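Local coordinates for pectate lyase (Bacillus subtilis, PDB 5AMV), which cleaves polygalacturonate by calcium-dependent elimination, leaving oligosaccharides with unsaturated galacturonosyl groups at their non-reducing ends, at residues Trp195-Thr200 and Met237-Tyr242; Ala228-Asn233 and Phe251-Ser256; Leu268-Tyr273 and His289-Tyr294; Asn323-Pro328 and Ser348-Asn353. All coordinates share one frame; numbering follows the deposited sequence.

Contact 1: Trp195-Thr200 and Met237-Tyr242; sequences WIDHCT and MSYNYY
The hydroxyl of S238 sits between two side chains of the neighbouring strand: it accepts the indole N-H of W195, NE1 to OG 2.9 Å and near the ring plane, and donates to D197, OG to OD1 2.7 Å, on the anti lone pair. N240 reaches the same strand through both ends of its amide. Its ND2 donates to I196 O at 3.0 Å from above the carbonyl plane, while its OD1 receives C199 N at 2.8 Å in plane, on a lone pair. S238 N also binds I196 O. Such inward asparagines at a turn, repeated from coil to coil, are the asparagine stack of the pectate lyase parallel beta-helix; N271 OD1 of the next coil takes N240 N. On the outer side of this corner the contact is CH-pi: CB of Y239 lies over the centre of the H198 imidazole, 3.5 Å from its centroid, with the rings nearly parallel (2°) but slid apart. Farther out, D197 positions that imidazole: OD2 receives H198 ND1 at 2.7 Å, from above the carboxylate plane. With chi1 at 170°, D197 CG lies beside its carbonyl carbon, letting OD1 meet S238; OD2 also has a salt bridge to R155.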
loop_
_atom_site.group_PDB
_atom_site.type_symbol
_atom_site.label_atom_id
_atom_site.label_comp_id
_atom_site.label_asym_id
_atom_site.label_seq_id
_atom_site.Cartn_x
_atom_site.Cartn_y
_atom_site.Cartn_z
ATOM N N TRP A 195 -12.388 3.493 1.074
ATOM C CA TRP A 195 -12.141 4.018 -0.253
ATOM C C TRP A 195 -10.861 4.836 -0.250
ATOM O O TRP A 195 -10.776 5.817 0.469
ATOM C CB TRP A 195 -13.306 4.920 -0.714
ATOM C CG TRP A 195 -13.265 5.364 -2.167
ATOM C CD1 TRP A 195 -12.666 4.731 -3.229
ATOM C CD2 TRP A 195 -13.971 6.487 -2.715
ATOM N NE1 TRP A 195 -12.930 5.435 -4.414
ATOM C CE2 TRP A 195 -13.719 6.517 -4.113
ATOM C CE3 TRP A 195 -14.770 7.502 -2.141
ATOM C CZ2 TRP A 195 -14.256 7.505 -4.952
ATOM C CZ3 TRP A 195 -15.284 8.508 -2.981
ATOM C CH2 TRP A 195 -15.038 8.494 -4.379
ATOM N N ILE A 196 -9.903 4.421 -1.087
ATOM C CA ILE A 196 -8.654 5.180 -1.300
ATOM C C ILE A 196 -8.681 5.627 -2.735
ATOM O O ILE A 196 -8.640 4.789 -3.648
ATOM C CB ILE A 196 -7.404 4.346 -1.009
ATOM C CG1 ILE A 196 -7.411 3.860 0.464
ATOM C CG2 ILE A 196 -6.103 5.171 -1.324
ATOM C CD1 ILE A 196 -6.412 2.749 0.770
ATOM N N ASP A 197 -8.748 6.941 -2.957
ATOM C CA ASP A 197 -8.997 7.410 -4.335
ATOM C C ASP A 197 -8.164 8.659 -4.656
ATOM O O ASP A 197 -8.034 9.547 -3.808
ATOM C CB ASP A 197 -10.500 7.636 -4.532
ATOM C CG ASP A 197 -10.824 8.359 -5.850
ATOM O OD1 ASP A 197 -11.008 7.681 -6.890
ATOM O OD2 ASP A 197 -10.921 9.610 -5.823
ATOM N N HIS A 198 -7.583 8.694 -5.856
ATOM C CA HIS A 198 -6.842 9.885 -6.299
ATOM C C HIS A 198 -5.727 10.288 -5.328
ATOM O O HIS A 198 -5.521 11.493 -5.073
ATOM C CB HIS A 198 -7.778 11.074 -6.589
ATOM C CG HIS A 198 -8.477 10.990 -7.928
ATOM N ND1 HIS A 198 -9.770 10.521 -8.040
ATOM C CD2 HIS A 198 -8.074 11.297 -9.183
ATOM C CE1 HIS A 198 -10.124 10.522 -9.313
ATOM N NE2 HIS A 198 -9.117 10.995 -10.030
ATOM N N CYS A 199 -5.027 9.281 -4.790
ATOM C CA CYS A 199 -3.839 9.524 -3.994
ATOM C C CYS A 199 -2.606 9.133 -4.810
ATOM O O CYS A 199 -2.713 8.422 -5.807
ATOM C CB CYS A 199 -3.893 8.701 -2.696
ATOM S SG CYS A 199 -5.102 9.290 -1.530
ATOM N N THR A 200 -1.442 9.657 -4.413
ATOM C CA THR A 200 -0.141 9.317 -5.013
ATOM C C THR A 200 0.703 8.733 -3.932
ATOM O O THR A 200 0.617 9.164 -2.766
ATOM C CB THR A 200 0.500 10.573 -5.631
ATOM O OG1 THR A 200 -0.306 10.977 -6.753
ATOM C CG2 THR A 200 1.926 10.251 -6.137
ATOM N N MET A 237 -9.937 0.755 -4.227
ATOM C CA MET A 237 -8.823 1.701 -4.426
ATOM C C MET A 237 -8.853 2.075 -5.914
ATOM O O MET A 237 -8.661 1.203 -6.780
ATOM C CB MET A 237 -7.481 1.070 -4.072
ATOM C CG MET A 237 -7.442 0.401 -2.691
ATOM S SD MET A 237 -5.724 -0.011 -2.318
ATOM C CE MET A 237 -6.037 -0.994 -0.842
ATOM N N SER A 238 -9.123 3.357 -6.189
ATOM C CA SER A 238 -9.349 3.809 -7.551
ATOM C C SER A 238 -8.531 5.044 -7.856
ATOM O O SER A 238 -8.321 5.885 -6.987
ATOM C CB SER A 238 -10.850 4.091 -7.794
ATOM O OG SER A 238 -11.390 5.040 -6.861
ATOM N N TYR A 239 -8.080 5.155 -9.108
ATOM C CA TYR A 239 -7.414 6.377 -9.604
ATOM C C TYR A 239 -6.228 6.811 -8.754
ATOM O O TYR A 239 -5.962 8.025 -8.626
ATOM C CB TYR A 239 -8.449 7.520 -9.761
ATOM C CG TYR A 239 -9.448 7.263 -10.878
ATOM C CD1 TYR A 239 -9.081 7.487 -12.213
ATOM C CD2 TYR A 239 -10.721 6.755 -10.604
ATOM C CE1 TYR A 239 -9.968 7.236 -13.255
ATOM C CE2 TYR A 239 -11.613 6.501 -11.640
ATOM C CZ TYR A 239 -11.231 6.730 -12.953
ATOM O OH TYR A 239 -12.106 6.472 -13.989
ATOM N N ASN A 240 -5.495 5.837 -8.189
ATOM C CA ASN A 240 -4.295 6.209 -7.481
ATOM C C ASN A 240 -3.063 6.101 -8.337
ATOM O O ASN A 240 -3.080 5.355 -9.329
ATOM C CB ASN A 240 -4.125 5.378 -6.205
ATOM C CG ASN A 240 -5.326 5.464 -5.293
ATOM O OD1 ASN A 240 -5.589 6.503 -4.671
ATOM N ND2 ASN A 240 -6.067 4.364 -5.204
ATOM N N TYR A 241 -1.998 6.807 -7.951
ATOM C CA TYR A 241 -0.755 6.796 -8.734
ATOM C C TYR A 241 0.386 6.302 -7.840
ATOM O O TYR A 241 0.856 7.026 -6.944
ATOM C CB TYR A 241 -0.459 8.201 -9.295
ATOM C CG TYR A 241 0.777 8.331 -10.185
ATOM C CD1 TYR A 241 1.436 7.205 -10.739
ATOM C CD2 TYR A 241 1.262 9.606 -10.513
ATOM C CE1 TYR A 241 2.547 7.353 -11.543
ATOM C CE2 TYR A 241 2.375 9.755 -11.326
ATOM C CZ TYR A 241 2.990 8.623 -11.854
ATOM O OH TYR A 241 4.095 8.757 -12.653
ATOM N N TYR A 242 0.784 5.053 -8.055
ATOM C CA TYR A 242 1.893 4.462 -7.317
ATOM C C TYR A 242 3.135 4.583 -8.181
ATOM O O TYR A 242 3.134 4.156 -9.358
ATOM C CB TYR A 242 1.593 2.980 -7.136
ATOM C CG TYR A 242 0.327 2.639 -6.361
ATOM C CD1 TYR A 242 -0.897 2.456 -7.002
ATOM C CD2 TYR A 242 0.383 2.455 -4.976
ATOM C CE1 TYR A 242 -2.049 2.109 -6.267
ATOM C CE2 TYR A 242 -0.755 2.051 -4.250
ATOM C CZ TYR A 242 -1.930 1.898 -4.900
ATOM O OH TYR A 242 -3.089 1.504 -4.280
#

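Contact 2: Ala228-Asn233 and Phe251-Ser256; sequences ASNGAN and FGSSDS
Beside the calcium site of the beta-helix, the strand carrying the metal ligand D227 runs out at A228-S229 and is met there by the next coil at F251-S253. A single backbone bridge joins the two: G252 N donates to A228 O at 2.8 Å, with an N-H...O angle of 166°. F251 CA adds a CA-H...O contact to the same oxygen at 3.3 Å. On the interior side the methyl of A228 touches one ring atom of F251, CB to CD1 3.9 Å, and the ring packs on I266 and L268.

Past the bridge the chains separate. S229 and S253 meet by van der Waals contact, CB to CB 4.0 Å. One water spans the widening gap, accepting from N230 N at 2.9 Å and from S253 N at 3.0 Å. Meanwhile S229-A232 folds into a type I' turn, and the N230 amide is directed to N189 of the preceding coil through ND2. G252 O accepts from R284, a partner outside the pair.

The coils are thus directly hydrogen-bonded at A228, and beyond it linked by a water accepting from both backbones and by light S229-S253 contact, so the outer loop, whose S253 side chain lies about 10 Å from the bound galacturonate, probably depends on its other partners for its position.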
loop_
_atom_site.group_PDB
_atom_site.type_symbol
_atom_site.label_atom_id
_atom_site.label_comp_id
_atom_site.label_asym_id
_atom_site.label_seq_id
_atom_site.Cartn_x
_atom_site.Cartn_y
_atom_site.Cartn_z
ATOM N N ALA A 228 -3.179 -4.576 2.892
ATOM C CA ALA A 228 -4.395 -5.027 3.589
ATOM C C ALA A 228 -4.175 -6.405 4.196
ATOM O O ALA A 228 -3.696 -7.281 3.537
ATOM C CB ALA A 228 -5.600 -5.029 2.650
ATOM N N SER A 229 -4.489 -6.546 5.487
ATOM C CA SER A 229 -4.232 -7.773 6.238
ATOM C C SER A 229 -5.309 -7.977 7.288
ATOM O O SER A 229 -6.171 -7.117 7.502
ATOM C CB SER A 229 -2.874 -7.703 6.953
ATOM O OG SER A 229 -1.820 -7.460 6.038
ATOM N N ASN A 230 -5.256 -9.132 7.949
ATOM C CA ASN A 230 -6.077 -9.427 9.126
ATOM C C ASN A 230 -7.590 -9.204 8.962
ATOM O O ASN A 230 -8.268 -8.510 9.759
ATOM C CB ASN A 230 -5.483 -8.725 10.350
ATOM C CG ASN A 230 -4.036 -9.148 10.609
ATOM O OD1 ASN A 230 -3.661 -10.292 10.346
ATOM N ND2 ASN A 230 -3.214 -8.211 11.079
ATOM N N GLY A 231 -8.110 -9.759 7.873
ATOM C CA GLY A 231 -9.540 -9.773 7.626
ATOM C C GLY A 231 -10.086 -8.464 7.099
ATOM O O GLY A 231 -11.312 -8.272 7.052
ATOM N N ALA A 232 -9.179 -7.559 6.675
ATOM C CA ALA A 232 -9.593 -6.360 5.969
ATOM C C ALA A 232 -10.608 -6.743 4.878
ATOM O O ALA A 232 -10.466 -7.794 4.265
ATOM C CB ALA A 232 -8.359 -5.669 5.334
ATOM N N ASN A 233 -11.616 -5.922 4.627
ATOM C CA ASN A 233 -12.684 -6.356 3.696
ATOM C C ASN A 233 -13.520 -5.186 3.202
ATOM O O ASN A 233 -13.766 -4.240 3.952
ATOM C CB ASN A 233 -13.618 -7.361 4.437
ATOM C CG ASN A 233 -14.191 -8.444 3.552
ATOM O OD1 ASN A 233 -13.758 -8.686 2.429
ATOM N ND2 ASN A 233 -15.230 -9.110 4.073
ATOM N N PHE A 251 -1.994 -7.950 -0.173
ATOM C CA PHE A 251 -3.337 -8.195 0.408
ATOM C C PHE A 251 -3.330 -9.615 0.940
ATOM O O PHE A 251 -3.280 -10.562 0.148
ATOM C CB PHE A 251 -4.469 -8.047 -0.636
ATOM C CG PHE A 251 -4.501 -6.714 -1.366
ATOM C CD1 PHE A 251 -3.971 -5.571 -0.804
ATOM C CD2 PHE A 251 -5.106 -6.627 -2.638
ATOM C CE1 PHE A 251 -4.041 -4.359 -1.473
ATOM C CE2 PHE A 251 -5.205 -5.386 -3.313
ATOM C CZ PHE A 251 -4.650 -4.259 -2.736
ATOM N N GLY A 252 -3.306 -9.749 2.273
ATOM C CA GLY A 252 -3.194 -11.063 2.915
ATOM C C GLY A 252 -1.742 -11.287 3.246
ATOM O O GLY A 252 -0.928 -11.556 2.343
ATOM N N SER A 253 -1.421 -11.201 4.532
ATOM C CA SER A 253 -0.020 -11.148 4.997
ATOM C C SER A 253 0.599 -12.529 5.218
ATOM O O SER A 253 1.824 -12.642 5.393
ATOM C CB SER A 253 0.013 -10.398 6.331
ATOM O OG SER A 253 -0.768 -11.143 7.265
ATOM N N SER A 254 -0.202 -13.594 5.212
ATOM C CA SER A 254 0.343 -14.926 5.552
ATOM C C SER A 254 -0.455 -16.115 5.025
ATOM O O SER A 254 -1.686 -16.104 5.052
ATOM C CB SER A 254 0.440 -15.028 7.088
ATOM O OG SER A 254 0.935 -16.302 7.457
ATOM N N ASP A 255 0.249 -17.136 4.543
ATOM C CA ASP A 255 -0.378 -18.388 4.132
ATOM C C ASP A 255 -1.138 -19.047 5.310
ATOM O O ASP A 255 -2.132 -19.725 5.103
ATOM C CB ASP A 255 0.690 -19.352 3.606
ATOM C CG ASP A 255 1.182 -18.986 2.202
ATOM O OD1 ASP A 255 0.780 -17.928 1.657
ATOM O OD2 ASP A 255 1.941 -19.786 1.624
ATOM N N SER A 256 -0.659 -18.815 6.531
ATOM C CA SER A 256 -1.249 -19.379 7.742
ATOM C C SER A 256 -2.522 -18.666 8.186
ATOM O O SER A 256 -3.297 -19.199 8.976
ATOM C CB SER A 256 -0.225 -19.360 8.881
ATOM O OG SER A 256 0.763 -20.347 8.683
HETATM O O HOH W 1 -3.568 -11.018 6.597
#

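Contact 3: Leu268-Tyr273 and His289-Tyr294; sequences LHHNRY and HVYNNY
N293 supplies the side-chain hydrogen bonds that cross to 268-273. Its ND2 donates to L268 O at 3.0 Å, nearly straight but from above the carbonyl plane, an oxygen that Y291 N also binds close to the C=O direction. Its OD1 accepts twice from N271, at 2.8 Å from the backbone N and at 3.0 Å from ND2, while N271 OD1 itself serves N240 of the preceding coil. The two amides lie side by side, their planes 4° apart. With an alanine in place of N293, the buried N271 N-H would probably lose its acceptor and L268 O one of its two donors. This is the asparagine stack inside the parallel beta-helix, one step per coil, carried on by N240 before and N323 after. Backbone bonds flank the turn, L268 N to H289 O and Y273 N to Y294 O.

The aromatic contacts lie on the opposite side of the chain. CB of H269 rests over the centre of the Y291 ring, 3.4 Å from its centroid, and the phenol OH in turn lies over the H269 imidazole face, 3.4 Å from CD2. Both chi1 angles are near 75°, which keeps the rings side by side. N292 likewise places CB over the H270 ring, 3.7 Å from its centroid. H269 ND1 and H270 ND1 share a hydrogen bond of 2.8 Å, their NE2 atoms going to D12 and D380.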
loop_
_atom_site.group_PDB
_atom_site.type_symbol
_atom_site.label_atom_id
_atom_site.label_comp_id
_atom_site.label_asym_id
_atom_site.label_seq_id
_atom_site.Cartn_x
_atom_site.Cartn_y
_atom_site.Cartn_z
ATOM N N LEU A 268 -9.575 -2.944 -7.335
ATOM C CA LEU A 268 -8.567 -1.984 -7.792
ATOM C C LEU A 268 -8.890 -1.560 -9.197
ATOM O O LEU A 268 -8.857 -2.390 -10.111
ATOM C CB LEU A 268 -7.159 -2.613 -7.817
ATOM C CG LEU A 268 -6.686 -3.240 -6.492
ATOM C CD1 LEU A 268 -5.270 -3.730 -6.661
ATOM C CD2 LEU A 268 -6.699 -2.229 -5.349
ATOM N N HIS A 269 -9.187 -0.279 -9.387
ATOM C CA HIS A 269 -9.369 0.162 -10.775
ATOM C C HIS A 269 -8.816 1.531 -11.090
ATOM O O HIS A 269 -8.760 2.387 -10.234
ATOM C CB HIS A 269 -10.854 -0.002 -11.210
ATOM C CG HIS A 269 -11.801 1.020 -10.632
ATOM N ND1 HIS A 269 -12.015 2.253 -11.220
ATOM C CD2 HIS A 269 -12.602 0.979 -9.531
ATOM C CE1 HIS A 269 -12.895 2.932 -10.502
ATOM N NE2 HIS A 269 -13.272 2.184 -9.476
ATOM N N HIS A 270 -8.441 1.720 -12.362
ATOM C CA HIS A 270 -7.857 2.965 -12.872
ATOM C C HIS A 270 -6.660 3.467 -12.077
ATOM O O HIS A 270 -6.379 4.692 -12.050
ATOM C CB HIS A 270 -8.942 4.040 -12.979
ATOM C CG HIS A 270 -9.984 3.743 -14.012
ATOM N ND1 HIS A 270 -11.175 3.112 -13.703
ATOM C CD2 HIS A 270 -10.017 3.989 -15.341
ATOM C CE1 HIS A 270 -11.902 2.986 -14.804
ATOM N NE2 HIS A 270 -11.212 3.492 -15.817
ATOM N N ASN A 271 -5.957 2.539 -11.443
ATOM C CA ASN A 271 -4.681 2.906 -10.854
ATOM C C ASN A 271 -3.516 2.868 -11.820
ATOM O O ASN A 271 -3.493 2.083 -12.783
ATOM C CB ASN A 271 -4.380 2.012 -9.673
ATOM C CG ASN A 271 -5.475 2.052 -8.644
ATOM O OD1 ASN A 271 -5.655 3.062 -7.932
ATOM N ND2 ASN A 271 -6.238 0.946 -8.540
ATOM N N ARG A 272 -2.538 3.736 -11.556
ATOM C CA ARG A 272 -1.314 3.793 -12.339
ATOM C C ARG A 272 -0.146 3.298 -11.506
ATOM O O ARG A 272 -0.019 3.725 -10.361
ATOM C CB ARG A 272 -1.077 5.252 -12.765
ATOM C CG ARG A 272 0.144 5.438 -13.665
ATOM C CD ARG A 272 0.244 6.927 -14.075
ATOM N NE ARG A 272 1.377 7.097 -14.993
ATOM C CZ ARG A 272 1.854 8.281 -15.366
ATOM N NH1 ARG A 272 1.303 9.397 -14.885
ATOM N NH2 ARG A 272 2.859 8.349 -16.222
ATOM N N TYR A 273 0.666 2.396 -12.075
ATOM C CA TYR A 273 1.863 1.858 -11.387
ATOM C C TYR A 273 3.034 2.109 -12.307
ATOM O O TYR A 273 3.153 1.467 -13.351
ATOM C CB TYR A 273 1.736 0.341 -11.113
ATOM C CG TYR A 273 0.499 -0.053 -10.300
ATOM C CD1 TYR A 273 -0.737 -0.242 -10.913
ATOM C CD2 TYR A 273 0.583 -0.249 -8.910
ATOM C CE1 TYR A 273 -1.866 -0.601 -10.178
ATOM C CE2 TYR A 273 -0.520 -0.658 -8.178
ATOM C CZ TYR A 273 -1.741 -0.784 -8.809
ATOM O OH TYR A 273 -2.875 -1.133 -8.126
ATOM N N HIS A 289 -10.907 -7.791 -7.431
ATOM C CA HIS A 289 -11.265 -7.396 -8.791
ATOM C C HIS A 289 -10.262 -6.334 -9.247
ATOM O O HIS A 289 -10.195 -5.283 -8.647
ATOM C CB HIS A 289 -12.685 -6.809 -8.819
ATOM C CG HIS A 289 -13.215 -6.570 -10.198
ATOM N ND1 HIS A 289 -14.347 -5.826 -10.423
ATOM C CD2 HIS A 289 -12.797 -6.997 -11.420
ATOM C CE1 HIS A 289 -14.606 -5.796 -11.722
ATOM N NE2 HIS A 289 -13.696 -6.521 -12.347
ATOM N N VAL A 290 -9.524 -6.606 -10.309
ATOM C CA VAL A 290 -8.447 -5.760 -10.803
ATOM C C VAL A 290 -8.800 -5.335 -12.228
ATOM O O VAL A 290 -8.754 -6.151 -13.153
ATOM C CB VAL A 290 -7.139 -6.566 -10.749
ATOM C CG1 VAL A 290 -5.930 -5.779 -11.398
ATOM C CG2 VAL A 290 -6.858 -7.024 -9.291
ATOM N N TYR A 291 -9.229 -4.107 -12.430
ATOM C CA TYR A 291 -9.583 -3.722 -13.811
ATOM C C TYR A 291 -9.150 -2.329 -14.213
ATOM O O TYR A 291 -9.121 -1.395 -13.392
ATOM C CB TYR A 291 -11.098 -3.929 -14.101
ATOM C CG TYR A 291 -12.064 -2.918 -13.489
ATOM C CD1 TYR A 291 -12.431 -1.762 -14.191
ATOM C CD2 TYR A 291 -12.641 -3.142 -12.242
ATOM C CE1 TYR A 291 -13.317 -0.821 -13.668
ATOM C CE2 TYR A 291 -13.581 -2.187 -11.703
ATOM C CZ TYR A 291 -13.898 -1.067 -12.431
ATOM O OH TYR A 291 -14.814 -0.153 -11.918
ATOM N N ASN A 292 -8.864 -2.162 -15.509
ATOM C CA ASN A 292 -8.510 -0.839 -16.029
ATOM C C ASN A 292 -7.318 -0.173 -15.319
ATOM O O ASN A 292 -7.308 1.055 -15.171
ATOM C CB ASN A 292 -9.716 0.148 -16.009
ATOM C CG ASN A 292 -10.819 -0.192 -17.001
ATOM O OD1 ASN A 292 -11.919 0.357 -16.892
ATOM N ND2 ASN A 292 -10.531 -1.075 -17.984
ATOM N N ASN A 293 -6.330 -0.963 -14.892
ATOM C CA ASN A 293 -5.115 -0.398 -14.309
ATOM C C ASN A 293 -4.050 -0.341 -15.386
ATOM O O ASN A 293 -4.090 -1.110 -16.359
ATOM C CB ASN A 293 -4.670 -1.230 -13.095
ATOM C CG ASN A 293 -5.719 -1.284 -12.012
ATOM O OD1 ASN A 293 -5.985 -0.300 -11.307
ATOM N ND2 ASN A 293 -6.403 -2.423 -11.910
ATOM N N TYR A 294 -3.079 0.561 -15.208
ATOM C CA TYR A 294 -2.041 0.788 -16.193
ATOM C C TYR A 294 -0.705 0.593 -15.466
ATOM O O TYR A 294 -0.484 1.226 -14.426
ATOM C CB TYR A 294 -2.107 2.188 -16.780
ATOM C CG TYR A 294 -1.015 2.398 -17.790
ATOM C CD1 TYR A 294 -0.942 1.599 -18.947
ATOM C CD2 TYR A 294 -0.056 3.394 -17.593
ATOM C CE1 TYR A 294 0.036 1.772 -19.867
ATOM C CE2 TYR A 294 0.977 3.588 -18.543
ATOM C CZ TYR A 294 1.012 2.764 -19.672
ATOM O OH TYR A 294 2.018 2.956 -20.578
#

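Contact 4: Asn323-Pro328 and Ser348-Asn353; sequences NVIDVP and SGTLLN
I325 and L352 make the close apolar contact of this parallel strand pair, CG2 of the isoleucine lying 3.8 Å from CD1 of the leucine as the two side chains cross at a slant. L352 CG is turned anti to its backbone nitrogen (chi1 173°), which carries CD1 across to I325 O. Backbone bonds join the strands: I325 N reaches L351 O at 2.8 Å and N353 N reaches I325 O at 2.8 Å. On the other face V324 and L351 lie side by side, with V324 CG2 4.2 Å from L351 CD1, a looser fit beside helix 382-392.

Both ends rely on polar groups. At the S348 end a water accepts from N323 ND2 and donates to S348 O and to T350 OG1, which also bonds to D347. N323 is also tied to the preceding coil, OD1 accepting from N293 N and ND2 donating to V290 O. At the partly exposed far end N353, with positive phi (53°), clasps the backbone of V327: ND2 donates to V327 O at 2.8 Å from above the carbonyl plane, and OD1 receives a weak bond from V327 N. A leucine in its place would probably leave V327 O without this donor and free the chain before P328 to move.

The side-chain amide thus stands in for a further peptide group, extending the strand pairing to V327, chiefly through ND2, where the N353 backbone leaves it.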
loop_
_atom_site.group_PDB
_atom_site.type_symbol
_atom_site.label_atom_id
_atom_site.label_comp_id
_atom_site.label_asym_id
_atom_site.label_seq_id
_atom_site.Cartn_x
_atom_site.Cartn_y
_atom_site.Cartn_z
ATOM N N ASN A 323 -6.730 -4.662 -18.302
ATOM C CA ASN A 323 -5.558 -4.021 -17.732
ATOM C C ASN A 323 -4.481 -3.934 -18.784
ATOM O O ASN A 323 -4.432 -4.788 -19.682
ATOM C CB ASN A 323 -5.026 -4.840 -16.529
ATOM C CG ASN A 323 -6.011 -4.878 -15.387
ATOM O OD1 ASN A 323 -6.161 -3.898 -14.672
ATOM N ND2 ASN A 323 -6.751 -5.988 -15.243
ATOM N N VAL A 324 -3.607 -2.935 -18.657
ATOM C CA VAL A 324 -2.615 -2.657 -19.720
ATOM C C VAL A 324 -1.223 -2.569 -19.074
ATOM O O VAL A 324 -1.060 -1.790 -18.118
ATOM C CB VAL A 324 -2.993 -1.314 -20.382
ATOM C CG1 VAL A 324 -1.907 -0.887 -21.456
ATOM C CG2 VAL A 324 -4.351 -1.439 -21.063
ATOM N N ILE A 325 -0.246 -3.336 -19.592
ATOM C CA ILE A 325 1.101 -3.402 -19.041
ATOM C C ILE A 325 2.083 -3.007 -20.135
ATOM O O ILE A 325 2.154 -3.695 -21.177
ATOM C CB ILE A 325 1.402 -4.844 -18.512
ATOM C CG1 ILE A 325 0.399 -5.218 -17.402
ATOM C CG2 ILE A 325 2.818 -4.935 -17.960
ATOM C CD1 ILE A 325 0.490 -6.717 -17.033
ATOM N N ASP A 326 2.825 -1.916 -19.931
ATOM C CA ASP A 326 3.884 -1.539 -20.871
ATOM C C ASP A 326 5.262 -1.677 -20.225
ATOM O O ASP A 326 5.770 -0.748 -19.536
ATOM C CB ASP A 326 3.677 -0.126 -21.376
ATOM C CG ASP A 326 2.518 -0.034 -22.409
ATOM O OD1 ASP A 326 2.175 -1.067 -23.015
ATOM O OD2 ASP A 326 1.985 1.063 -22.567
ATOM N N VAL A 327 5.874 -2.831 -20.470
ATOM C CA VAL A 327 7.220 -3.154 -19.986
ATOM C C VAL A 327 7.947 -3.759 -21.198
ATOM O O VAL A 327 7.801 -4.933 -21.488
ATOM C CB VAL A 327 7.174 -4.137 -18.771
ATOM C CG1 VAL A 327 8.597 -4.509 -18.289
ATOM C CG2 VAL A 327 6.371 -3.484 -17.594
ATOM N N PRO A 328 8.723 -2.941 -21.896
ATOM C CA PRO A 328 9.324 -3.419 -23.173
ATOM C C PRO A 328 10.103 -4.712 -22.975
ATOM O O PRO A 328 10.846 -4.855 -21.981
ATOM C CB PRO A 328 10.257 -2.259 -23.552
ATOM C CG PRO A 328 9.478 -1.038 -23.064
ATOM C CD PRO A 328 8.903 -1.478 -21.713
ATOM N N SER A 348 -8.920 -11.283 -18.534
ATOM C CA SER A 348 -9.455 -11.026 -19.863
ATOM C C SER A 348 -9.038 -9.625 -20.308
ATOM O O SER A 348 -8.943 -8.698 -19.506
ATOM C CB SER A 348 -10.992 -11.213 -19.899
ATOM O OG SER A 348 -11.722 -10.174 -19.243
ATOM N N GLY A 349 -8.790 -9.465 -21.586
ATOM C CA GLY A 349 -8.475 -8.156 -22.134
ATOM C C GLY A 349 -7.115 -7.593 -21.739
ATOM O O GLY A 349 -6.892 -6.384 -21.908
ATOM N N THR A 350 -6.225 -8.439 -21.216
ATOM C CA THR A 350 -4.890 -7.973 -20.833
ATOM C C THR A 350 -4.067 -7.583 -22.067
ATOM O O THR A 350 -3.963 -8.371 -23.016
ATOM C CB THR A 350 -4.153 -9.058 -20.000
ATOM O OG1 THR A 350 -4.962 -9.423 -18.879
ATOM C CG2 THR A 350 -2.733 -8.564 -19.548
ATOM N N LEU A 351 -3.492 -6.367 -22.071
ATOM C CA LEU A 351 -2.592 -5.971 -23.118
ATOM C C LEU A 351 -1.192 -5.853 -22.550
ATOM O O LEU A 351 -1.015 -5.266 -21.468
ATOM C CB LEU A 351 -2.972 -4.614 -23.692
ATOM C CG LEU A 351 -4.331 -4.461 -24.379
ATOM C CD1 LEU A 351 -4.481 -3.017 -24.940
ATOM C CD2 LEU A 351 -4.556 -5.575 -25.481
ATOM N N LEU A 352 -0.213 -6.390 -23.271
ATOM C CA LEU A 352 1.213 -6.297 -22.878
ATOM C C LEU A 352 1.929 -5.678 -24.067
ATOM O O LEU A 352 2.025 -6.331 -25.143
ATOM C CB LEU A 352 1.798 -7.688 -22.627
ATOM C CG LEU A 352 3.320 -7.698 -22.372
ATOM C CD1 LEU A 352 3.672 -6.829 -21.141
ATOM C CD2 LEU A 352 3.863 -9.149 -22.119
ATOM N N ASN A 353 2.415 -4.449 -23.888
ATOM C CA ASN A 353 3.105 -3.758 -24.981
ATOM C C ASN A 353 2.240 -3.738 -26.225
ATOM O O ASN A 353 2.722 -3.958 -27.328
ATOM C CB ASN A 353 4.476 -4.368 -25.230
ATOM C CG ASN A 353 5.330 -4.329 -23.958
ATOM O OD1 ASN A 353 5.351 -3.300 -23.281
ATOM N ND2 ASN A 353 5.997 -5.425 -23.633
HETATM O O HOH W 2 -6.752 -7.746 -17.774
#

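In the fold
Contacts 1, 3 and 4 follow one another along the parallel beta-helix, coil upon coil, whereas contact 2 lies on another side of it. Contact 1 joins contact 3 through a probable hydrogen bond from Y242 N to R272 O (2.8 Å) and through the rings of Y242 and Y273, whose CD1 and CE2 are 3.3 Å apart. Contact 3 joins contact 4 through Y294 OH to D326 OD2 (2.7 Å). The interior ties in contact 2: F251 CE1 meets M237 CE at 4.0 Å, and F251 CE2 meets L268 CD1 at 3.7 Å. Contact 2 is nearest the calcium, about 6 Å from the S229 side chain; the side chains of Y273 and R279, the inferred catalytic residue, are about 8 Å apart.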